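Local coordinates for protein Glucose/sorbosone dehydrogenases (Escherichia coli K12, PDB 2G8S) that folds as a beta-propeller of the glucose/sorbosone dehydrogenase family and carries a bound calcium ion, at residues H19-A24 and G67-V72; T98-G103 and T117-M122; Q163-R168 and A189-Y194. One frame throughout, in Å; residues are numbered along the deposited sequence.

Interaction 1: residues H19-A24 and G67-V72; sequences HPWALA and GLLDVV. With EDO (1,2-ethanediol), chain F.
Trp21 and Leu69 lead a buried, mostly apolar contact between edge strands of two neighbouring sheets, near the centre of the molecule. The strands run nearly parallel, their directions 9° apart, yet they do not pair through their backbones. A methyl of Leu69 sits over the indole: CD2 lies 3.7 Å from the centroid of the Trp21 five-membered ring, close to the ring normal, a CH-pi contact. With chi1 at -153°, CG is swung away from the Trp21 backbone N, and the indole reaches across to strand 68-73. Carbon C1 of a 1,2-ethanediol, probably from the crystallisation liquor, covers the opposite face, while its O1 lies 2.8 Å from Trp21 O. This is how blades of a beta-propeller meet, one sheet packing on the next through side chains. At a classic beta bulge Leu69 and Asp70 both face Ser86 in their own sheet. Asp70 OD1 comes to 3.2 Å from Ala22 CB, and OD2 is held by a salt bridge to Arg134 and by Leu135 N. Further along, Val71 CG1 lies 4.2 Å from Ala22 CB and equally far from Ala24 CB. A water ties the two backbones together, donating to Leu23 O at 2.7 Å and to Val71 O at 2.6 Å. Leu68 O, by contrast, is buried here with no polar partner in the model.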
loop_
_atom_site.group_PDB
_atom_site.type_symbol
_atom_site.label_atom_id
_atom_site.label_comp_id
_atom_site.label_asym_id
_atom_site.label_seq_id
_atom_site.Cartn_x
_atom_site.Cartn_y
_atom_site.Cartn_z
ATOM N N HIS A 19 4.725 -12.602 -8.864
ATOM C CA HIS A 19 3.882 -11.526 -8.323
ATOM C C HIS A 19 4.253 -11.068 -6.905
ATOM O O HIS A 19 3.446 -11.169 -5.973
ATOM C CB HIS A 19 2.408 -11.913 -8.433
ATOM C CG HIS A 19 1.924 -11.945 -9.844
ATOM N ND1 HIS A 19 2.068 -13.052 -10.656
ATOM C CD2 HIS A 19 1.357 -10.983 -10.611
ATOM C CE1 HIS A 19 1.571 -12.778 -11.850
ATOM N NE2 HIS A 19 1.144 -11.529 -11.852
ATOM N N PRO A 20 5.465 -10.520 -6.746
ATOM C CA PRO A 20 5.828 -9.959 -5.444
ATOM C C PRO A 20 4.917 -8.766 -5.151
ATOM O O PRO A 20 4.497 -8.077 -6.081
ATOM C CB PRO A 20 7.274 -9.502 -5.654
ATOM C CG PRO A 20 7.389 -9.276 -7.137
ATOM C CD PRO A 20 6.521 -10.325 -7.755
ATOM N N TRP A 21 4.600 -8.532 -3.881
ATOM C CA TRP A 21 3.718 -7.420 -3.532
ATOM C C TRP A 21 4.403 -6.344 -2.702
ATOM O O TRP A 21 4.138 -5.149 -2.891
ATOM C CB TRP A 21 2.470 -7.917 -2.796
ATOM C CG TRP A 21 1.250 -7.012 -2.964
ATOM C CD1 TRP A 21 0.363 -7.032 -3.996
ATOM C CD2 TRP A 21 0.792 -5.988 -2.063
ATOM N NE1 TRP A 21 -0.614 -6.080 -3.806
ATOM C CE2 TRP A 21 -0.382 -5.432 -2.622
ATOM C CE3 TRP A 21 1.257 -5.488 -0.838
ATOM C CZ2 TRP A 21 -1.106 -4.404 -1.991
ATOM C CZ3 TRP A 21 0.546 -4.456 -0.214
ATOM C CH2 TRP A 21 -0.619 -3.928 -0.795
ATOM N N ALA A 22 5.259 -6.768 -1.776
ATOM C CA ALA A 22 5.913 -5.833 -0.858
ATOM C C ALA A 22 7.256 -6.349 -0.405
ATOM O O ALA A 22 7.559 -7.539 -0.523
ATOM C CB ALA A 22 5.031 -5.561 0.357
ATOM N N LEU A 23 8.063 -5.433 0.121
ATOM C CA LEU A 23 9.313 -5.818 0.757
ATOM C C LEU A 23 9.526 -5.079 2.073
ATOM O O LEU A 23 9.002 -3.975 2.272
ATOM C CB LEU A 23 10.497 -5.594 -0.182
ATOM C CG LEU A 23 10.913 -4.160 -0.506
ATOM C CD1 LEU A 23 11.847 -3.586 0.561
ATOM C CD2 LEU A 23 11.578 -4.090 -1.874
ATOM N N ALA A 24 10.303 -5.697 2.953
ATOM C CA ALA A 24 10.701 -5.079 4.208
ATOM C C ALA A 24 12.190 -5.269 4.373
ATOM O O ALA A 24 12.688 -6.386 4.263
ATOM C CB ALA A 24 9.945 -5.701 5.381
ATOM N N GLY A 67 -4.488 -12.070 -2.069
ATOM C CA GLY A 67 -3.434 -13.028 -1.700
ATOM C C GLY A 67 -2.679 -12.541 -0.476
ATOM O O GLY A 67 -3.271 -11.952 0.436
ATOM N N LEU A 68 -1.370 -12.795 -0.457
ATOM C CA LEU A 68 -0.496 -12.267 0.596
ATOM C C LEU A 68 -0.037 -10.896 0.141
ATOM O O LEU A 68 0.494 -10.757 -0.964
ATOM C CB LEU A 68 0.707 -13.182 0.826
ATOM C CG LEU A 68 1.652 -12.758 1.947
ATOM C CD1 LEU A 68 0.940 -12.715 3.302
ATOM C CD2 LEU A 68 2.859 -13.688 1.980
ATOM N N LEU A 69 -0.274 -9.894 0.986
ATOM C CA LEU A 69 -0.098 -8.502 0.583
ATOM C C LEU A 69 1.102 -7.852 1.280
ATOM O O LEU A 69 2.234 -8.109 0.881
ATOM C CB LEU A 69 -1.411 -7.716 0.739
ATOM C CG LEU A 69 -2.592 -8.328 -0.052
ATOM C CD1 LEU A 69 -3.894 -7.628 0.328
ATOM C CD2 LEU A 69 -2.374 -8.327 -1.569
ATOM N N ASP A 70 0.883 -7.028 2.300
ATOM C CA ASP A 70 2.006 -6.263 2.851
ATOM C C ASP A 70 2.831 -7.051 3.857
ATOM O O ASP A 70 2.325 -7.960 4.515
ATOM C CB ASP A 70 1.527 -4.956 3.489
ATOM C CG ASP A 70 2.489 -3.797 3.244
ATOM O OD1 ASP A 70 3.618 -4.035 2.760
ATOM O OD2 ASP A 70 2.096 -2.645 3.518
ATOM N N VAL A 71 4.108 -6.685 3.972
ATOM C CA VAL A 71 4.941 -7.133 5.075
ATOM C C VAL A 71 5.645 -5.899 5.619
ATOM O O VAL A 71 6.282 -5.169 4.858
ATOM C CB VAL A 71 5.971 -8.218 4.648
ATOM C CG1 VAL A 71 6.834 -7.770 3.461
ATOM C CG2 VAL A 71 6.852 -8.594 5.824
ATOM N N VAL A 72 5.500 -5.655 6.919
ATOM C CA VAL A 72 6.080 -4.465 7.550
ATOM C C VAL A 72 6.644 -4.838 8.918
ATOM O O VAL A 72 5.990 -5.538 9.683
ATOM C CB VAL A 72 5.022 -3.317 7.704
ATOM C CG1 VAL A 72 5.645 -2.079 8.354
ATOM C CG2 VAL A 72 4.391 -2.962 6.354
HETATM C C1 EDO F . 1.794 -2.607 -2.711
HETATM O O1 EDO F . 3.162 -2.488 -3.088
HETATM C C2 EDO F . 0.986 -1.422 -3.223
HETATM O O2 EDO F . 1.111 -1.370 -4.650
HETATM O O HOH W 1 7.603 -3.001 4.371
#

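Interaction 2: residues T98-G103 and T117-M122; sequences TAVGYG and TVFRQM. With PO4 (phosphate ion), chain D.
Val100 and Phe119 form a hydrogen-bonded antiparallel pair with their side chains on the same face, crossing at a slant, the valine CG2 meeting the edge of the phenyl ring 4.0 Å from CD2. Tyr102 and Val118 instead cross at about a right angle, with ring atom CE2 3.8 Å from Val118 CG1. Ala99 and Arg120 turn to the other side of the sheet. There the guanidinium lies with one face centred over Thr117 CG2, and its edge meets a phosphate, probably from the crystallisation liquor, through NH1 to O2 at 2.9 Å; NE is salt-bridged to Glu89. Gln121 is extended through CG and CD (chi1 178°), which carries OE1 back to within 3.1 Å of Thr98 N, while Gln121 N binds Thr98 O at 2.8 Å. The glutamine NE2 is taken by Gly148 O and Leu162 O. The two strands form the outer part of a propeller blade, and a classic beta bulge shifts their register: Val118 and Phe119 both face Val100, whose O accepts from Val118 N at 2.9 Å and Phe119 N at 3.1 Å. One carbonyl thus serves two donors, and beyond the end of strand 115-120 Gln121 grips Thr98 twice, by its backbone N and by its side-chain OE1.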
loop_
_atom_site.group_PDB
_atom_site.type_symbol
_atom_site.label_atom_id
_atom_site.label_comp_id
_atom_site.label_asym_id
_atom_site.label_seq_id
_atom_site.Cartn_x
_atom_site.Cartn_y
_atom_site.Cartn_z
ATOM N N THR A 98 -9.947 -8.024 3.567
ATOM C CA THR A 98 -8.574 -7.887 4.031
ATOM C C THR A 98 -8.462 -8.257 5.510
ATOM O O THR A 98 -9.372 -7.983 6.299
ATOM C CB THR A 98 -8.114 -6.448 3.789
ATOM O OG1 THR A 98 -8.301 -6.152 2.401
ATOM C CG2 THR A 98 -6.637 -6.248 4.159
ATOM N N ALA A 99 -7.348 -8.889 5.863
ATOM C CA ALA A 99 -7.057 -9.283 7.236
ATOM C C ALA A 99 -5.634 -8.871 7.549
ATOM O O ALA A 99 -4.783 -8.836 6.661
ATOM C CB ALA A 99 -7.228 -10.784 7.414
ATOM N N VAL A 100 -5.380 -8.579 8.823
ATOM C CA VAL A 100 -4.101 -8.014 9.253
ATOM C C VAL A 100 -3.689 -8.664 10.560
ATOM O O VAL A 100 -4.497 -8.772 11.485
ATOM C CB VAL A 100 -4.210 -6.484 9.460
ATOM C CG1 VAL A 100 -2.887 -5.897 9.984
ATOM C CG2 VAL A 100 -4.626 -5.784 8.157
ATOM N N GLY A 101 -2.431 -9.088 10.630
ATOM C CA GLY A 101 -1.930 -9.716 11.854
ATOM C C GLY A 101 -0.436 -9.569 12.000
ATOM O O GLY A 101 0.227 -8.956 11.161
ATOM N N TYR A 102 0.094 -10.146 13.070
ATOM C CA TYR A 102 1.526 -10.103 13.308
ATOM C C TYR A 102 2.030 -11.372 13.965
ATOM O O TYR A 102 1.266 -12.097 14.602
ATOM C CB TYR A 102 1.922 -8.892 14.157
ATOM C CG TYR A 102 1.414 -8.897 15.586
ATOM C CD1 TYR A 102 2.064 -9.621 16.592
ATOM C CD2 TYR A 102 0.304 -8.143 15.941
ATOM C CE1 TYR A 102 1.594 -9.593 17.921
ATOM C CE2 TYR A 102 -0.173 -8.112 17.264
ATOM C CZ TYR A 102 0.479 -8.844 18.244
ATOM O OH TYR A 102 0.016 -8.824 19.542
ATOM N N GLY A 103 3.318 -11.630 13.781
ATOM C CA GLY A 103 4.008 -12.712 14.472
ATOM C C GLY A 103 5.438 -12.298 14.705
ATOM O O GLY A 103 5.810 -11.163 14.409
ATOM N N THR A 117 -4.151 -13.039 13.832
ATOM C CA THR A 117 -4.877 -12.034 13.074
ATOM C C THR A 117 -5.607 -11.131 14.067
ATOM O O THR A 117 -6.426 -11.593 14.879
ATOM C CB THR A 117 -5.832 -12.692 12.064
ATOM O OG1 THR A 117 -5.061 -13.470 11.138
ATOM C CG2 THR A 117 -6.628 -11.641 11.293
ATOM N N VAL A 118 -5.291 -9.841 14.012
ATOM C CA VAL A 118 -5.834 -8.890 14.974
ATOM C C VAL A 118 -6.894 -7.943 14.420
ATOM O O VAL A 118 -7.591 -7.297 15.186
ATOM C CB VAL A 118 -4.722 -8.069 15.687
ATOM C CG1 VAL A 118 -3.705 -8.982 16.320
ATOM C CG2 VAL A 118 -4.047 -7.095 14.727
ATOM N N PHE A 119 -6.990 -7.851 13.094
ATOM C CA PHE A 119 -7.949 -6.950 12.475
ATOM C C PHE A 119 -8.471 -7.544 11.183
ATOM O O PHE A 119 -7.709 -8.093 10.380
ATOM C CB PHE A 119 -7.337 -5.568 12.195
ATOM C CG PHE A 119 -8.217 -4.702 11.333
ATOM C CD1 PHE A 119 -9.280 -4.002 11.887
ATOM C CD2 PHE A 119 -8.017 -4.638 9.955
ATOM C CE1 PHE A 119 -10.124 -3.229 11.086
ATOM C CE2 PHE A 119 -8.846 -3.873 9.158
ATOM C CZ PHE A 119 -9.906 -3.171 9.721
ATOM N N ARG A 120 -9.784 -7.432 10.996
ATOM C CA ARG A 120 -10.424 -7.871 9.758
ATOM C C ARG A 120 -11.381 -6.837 9.198
ATOM O O ARG A 120 -12.211 -6.277 9.917
ATOM C CB ARG A 120 -11.200 -9.169 9.977
ATOM C CG ARG A 120 -10.323 -10.371 10.119
ATOM C CD ARG A 120 -11.157 -11.591 10.468
ATOM N NE ARG A 120 -10.377 -12.813 10.328
ATOM C CZ ARG A 120 -9.729 -13.423 11.317
ATOM N NH1 ARG A 120 -9.744 -12.928 12.558
ATOM N NH2 ARG A 120 -9.049 -14.525 11.053
ATOM N N GLN A 121 -11.236 -6.570 7.905
ATOM C CA GLN A 121 -12.247 -5.839 7.170
ATOM C C GLN A 121 -13.548 -6.629 7.214
ATOM O O GLN A 121 -13.588 -7.790 6.814
ATOM C CB GLN A 121 -11.789 -5.663 5.728
ATOM C CG GLN A 121 -12.780 -4.948 4.843
ATOM C CD GLN A 121 -12.252 -4.761 3.439
ATOM O OE1 GLN A 121 -11.792 -5.715 2.807
ATOM N NE2 GLN A 121 -12.319 -3.529 2.937
HETATM N N MSE A 122 -14.592 -5.996 7.730
HETATM C CA MSE A 122 -15.916 -6.619 7.778
HETATM C C MSE A 122 -16.947 -5.591 7.338
HETATM O O MSE A 122 -16.799 -4.414 7.644
HETATM C CB MSE A 122 -16.251 -7.140 9.180
HETATM C CG MSE A 122 -15.338 -8.249 9.659
HETATM SE SE MSE A 122 -15.544 -9.878 8.634
HETATM C CE MSE A 122 -17.075 -10.606 9.527
HETATM P P PO4 D . -10.370 -10.005 14.553
HETATM O O1 PO4 D . -9.441 -10.605 15.596
HETATM O O2 PO4 D . -11.371 -11.018 14.077
HETATM O O3 PO4 D . -11.109 -8.829 15.141
HETATM O O4 PO4 D . -9.552 -9.576 13.366
HETATM O O HOH W 2 -11.694 -9.603 6.275
#

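Interaction 3: residues Q163-R168 and A189-Y194; sequences QGKLVR and AEIWSY
Gly164 opens the contact by setting its O beside Tyr194 CA, at 3.6 Å. Lys165 comes next, its chain bent at chi2 (-53°) and chi4 (-72°). The bends lay its methylenes against the other segment, CD tight on Tyr194 CB at 3.3 Å and CE on Ile191 CD1 at 3.6 Å, and turn NZ back to Gln163 O; Asp158 O and Lys161 O also accept from it. Leu166 holds the centre. Its N donates to Ser193 O, from above the carbonyl plane, and its O accepts from Trp192 N at 2.8 Å and from Ser193 N at 3.1 Å. Trp192 and Ser193 thus both face one residue, a classic beta bulge where strand 191-194 closes the edge of this four-stranded propeller blade. Leu166 CD2 also touches the indole edge of Trp192 near CD1. Val167 lies alongside Glu190, CG1 3.9 Å from its CB, while the glutamate carboxylate is salt-bridged to Arg188. Arg168 finishes the walk: its N donates to Glu190 O at 3.0 Å, and CD makes a CH-pi contact 3.8 Å from the centroid of the Trp192 six-membered ring. Trp192 CZ3 lies under one face of the guanidinium, toward its rim, with the planes 30° apart. A salt bridge from NH2 to Asp178 and a cation-pi contact with Tyr142 give the charge further partners. Lys165 therefore gives its methylenes, Arg168 lays both CD and guanidinium over the ring, and the carbonyls round NZ and the Asp178 carboxylate probably stabilise the two buried charges.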
loop_
_atom_site.group_PDB
_atom_site.type_symbol
_atom_site.label_atom_id
_atom_site.label_comp_id
_atom_site.label_asym_id
_atom_site.label_seq_id
_atom_site.Cartn_x
_atom_site.Cartn_y
_atom_site.Cartn_z
ATOM N N GLN A 163 -15.268 -1.037 4.240
ATOM C CA GLN A 163 -14.941 -0.848 2.827
ATOM C C GLN A 163 -14.544 0.595 2.546
ATOM O O GLN A 163 -15.227 1.514 2.971
ATOM C CB GLN A 163 -16.174 -1.160 1.980
ATOM C CG GLN A 163 -16.347 -2.633 1.679
ATOM C CD GLN A 163 -16.697 -3.441 2.913
ATOM O OE1 GLN A 163 -17.441 -2.977 3.781
ATOM N NE2 GLN A 163 -16.160 -4.657 2.998
ATOM N N GLY A 164 -13.464 0.799 1.796
ATOM C CA GLY A 164 -13.108 2.160 1.361
ATOM C C GLY A 164 -12.780 3.086 2.518
ATOM O O GLY A 164 -13.188 4.259 2.531
ATOM N N LYS A 165 -12.031 2.547 3.477
ATOM C CA LYS A 165 -11.696 3.238 4.718
ATOM C C LYS A 165 -10.195 3.237 4.891
ATOM O O LYS A 165 -9.520 2.272 4.521
ATOM C CB LYS A 165 -12.304 2.535 5.939
ATOM C CG LYS A 165 -13.824 2.435 5.961
ATOM C CD LYS A 165 -14.513 3.781 5.765
ATOM C CE LYS A 165 -16.042 3.669 5.914
ATOM N NZ LYS A 165 -16.675 2.964 4.769
ATOM N N LEU A 166 -9.686 4.320 5.468
ATOM C CA LEU A 166 -8.380 4.284 6.103
ATOM C C LEU A 166 -8.621 4.030 7.585
ATOM O O LEU A 166 -9.315 4.809 8.233
ATOM C CB LEU A 166 -7.639 5.604 5.913
ATOM C CG LEU A 166 -6.334 5.805 6.701
ATOM C CD1 LEU A 166 -5.254 4.822 6.248
ATOM C CD2 LEU A 166 -5.859 7.247 6.567
ATOM N N VAL A 167 -8.038 2.954 8.102
ATOM C CA VAL A 167 -8.193 2.577 9.512
ATOM C C VAL A 167 -6.970 3.034 10.309
ATOM O O VAL A 167 -5.856 3.018 9.791
ATOM C CB VAL A 167 -8.403 1.046 9.648
ATOM C CG1 VAL A 167 -7.975 0.534 11.023
ATOM C CG2 VAL A 167 -9.867 0.685 9.346
ATOM N N ARG A 168 -7.180 3.461 11.554
ATOM C CA ARG A 168 -6.065 3.719 12.467
ATOM C C ARG A 168 -6.244 2.882 13.717
ATOM O O ARG A 168 -7.261 2.997 14.407
ATOM C CB ARG A 168 -5.957 5.197 12.863
ATOM C CG ARG A 168 -4.641 5.487 13.596
ATOM C CD ARG A 168 -4.553 6.888 14.164
ATOM N NE ARG A 168 -5.425 7.069 15.322
ATOM C CZ ARG A 168 -5.169 7.867 16.361
ATOM N NH1 ARG A 168 -4.038 8.570 16.453
ATOM N NH2 ARG A 168 -6.066 7.955 17.323
ATOM N N ALA A 189 -15.414 1.971 14.996
ATOM C CA ALA A 189 -14.470 2.800 15.737
ATOM C C ALA A 189 -13.065 2.794 15.140
ATOM O O ALA A 189 -12.270 3.689 15.434
ATOM C CB ALA A 189 -14.415 2.366 17.205
ATOM N N GLU A 190 -12.771 1.792 14.305
ATOM C CA GLU A 190 -11.446 1.665 13.682
ATOM C C GLU A 190 -11.179 2.734 12.618
ATOM O O GLU A 190 -10.023 2.970 12.253
ATOM C CB GLU A 190 -11.285 0.281 13.051
ATOM C CG GLU A 190 -11.389 -0.890 14.036
ATOM C CD GLU A 190 -12.797 -1.456 14.195
ATOM O OE1 GLU A 190 -13.783 -0.820 13.757
ATOM O OE2 GLU A 190 -12.907 -2.568 14.763
ATOM N N ILE A 191 -12.239 3.379 12.131
ATOM C CA ILE A 191 -12.140 4.296 10.986
ATOM C C ILE A 191 -11.443 5.618 11.322
ATOM O O ILE A 191 -11.784 6.288 12.301
ATOM C CB ILE A 191 -13.541 4.570 10.362
ATOM C CG1 ILE A 191 -14.134 3.271 9.791
ATOM C CG2 ILE A 191 -13.462 5.668 9.271
ATOM C CD1 ILE A 191 -15.621 3.348 9.502
ATOM N N TRP A 192 -10.480 5.986 10.479
ATOM C CA TRP A 192 -9.824 7.286 10.528
ATOM C C TRP A 192 -10.368 8.202 9.430
ATOM O O TRP A 192 -10.792 9.314 9.705
ATOM C CB TRP A 192 -8.315 7.108 10.361
ATOM C CG TRP A 192 -7.494 8.315 10.701
ATOM C CD1 TRP A 192 -6.760 9.093 9.838
ATOM C CD2 TRP A 192 -7.291 8.867 12.008
ATOM N NE1 TRP A 192 -6.115 10.094 10.532
ATOM C CE2 TRP A 192 -6.422 9.977 11.865
ATOM C CE3 TRP A 192 -7.763 8.531 13.285
ATOM C CZ2 TRP A 192 -6.011 10.753 12.960
ATOM C CZ3 TRP A 192 -7.356 9.298 14.369
ATOM C CH2 TRP A 192 -6.492 10.399 14.200
ATOM N N SER A 193 -10.356 7.718 8.187
ATOM C CA SER A 193 -10.885 8.472 7.042
ATOM C C SER A 193 -11.732 7.540 6.195
ATOM O O SER A 193 -11.581 6.315 6.265
ATOM C CB SER A 193 -9.753 9.040 6.169
ATOM O OG SER A 193 -8.784 9.760 6.926
ATOM N N TYR A 194 -12.605 8.116 5.372
ATOM C CA TYR A 194 -13.466 7.305 4.520
ATOM C C TYR A 194 -13.595 7.896 3.124
ATOM O O TYR A 194 -13.000 8.929 2.842
ATOM C CB TYR A 194 -14.827 7.055 5.197
ATOM C CG TYR A 194 -15.702 8.263 5.474
ATOM C CD1 TYR A 194 -16.886 8.453 4.755
ATOM C CD2 TYR A 194 -15.397 9.164 6.493
ATOM C CE1 TYR A 194 -17.719 9.540 5.008
ATOM C CE2 TYR A 194 -16.234 10.262 6.760
ATOM C CZ TYR A 194 -17.391 10.437 6.009
ATOM O OH TYR A 194 -18.213 11.507 6.276
#

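All three contacts are largely buried, but they do different jobs in the propeller. Interaction 1 lies nearest the centre of the chain and joins two sheets, by side-chain packing and a bridging water. Interactions 2 and 3 lie further out and pair antiparallel strands within a sheet, each through a backbone ladder with a classic beta bulge. Strand 68-73 of interaction 1 and strand 96-105 of interaction 2 share one sheet, with strand 82-90 between them. Interactions 2 and 3 belong to successive sheets that touch directly: Phe119 CZ packs on Val167 CG2 at 3.9 Å. Charged groups take part in both, with Arg120 of interaction 2 partly exposed and Arg168 of interaction 3 buried.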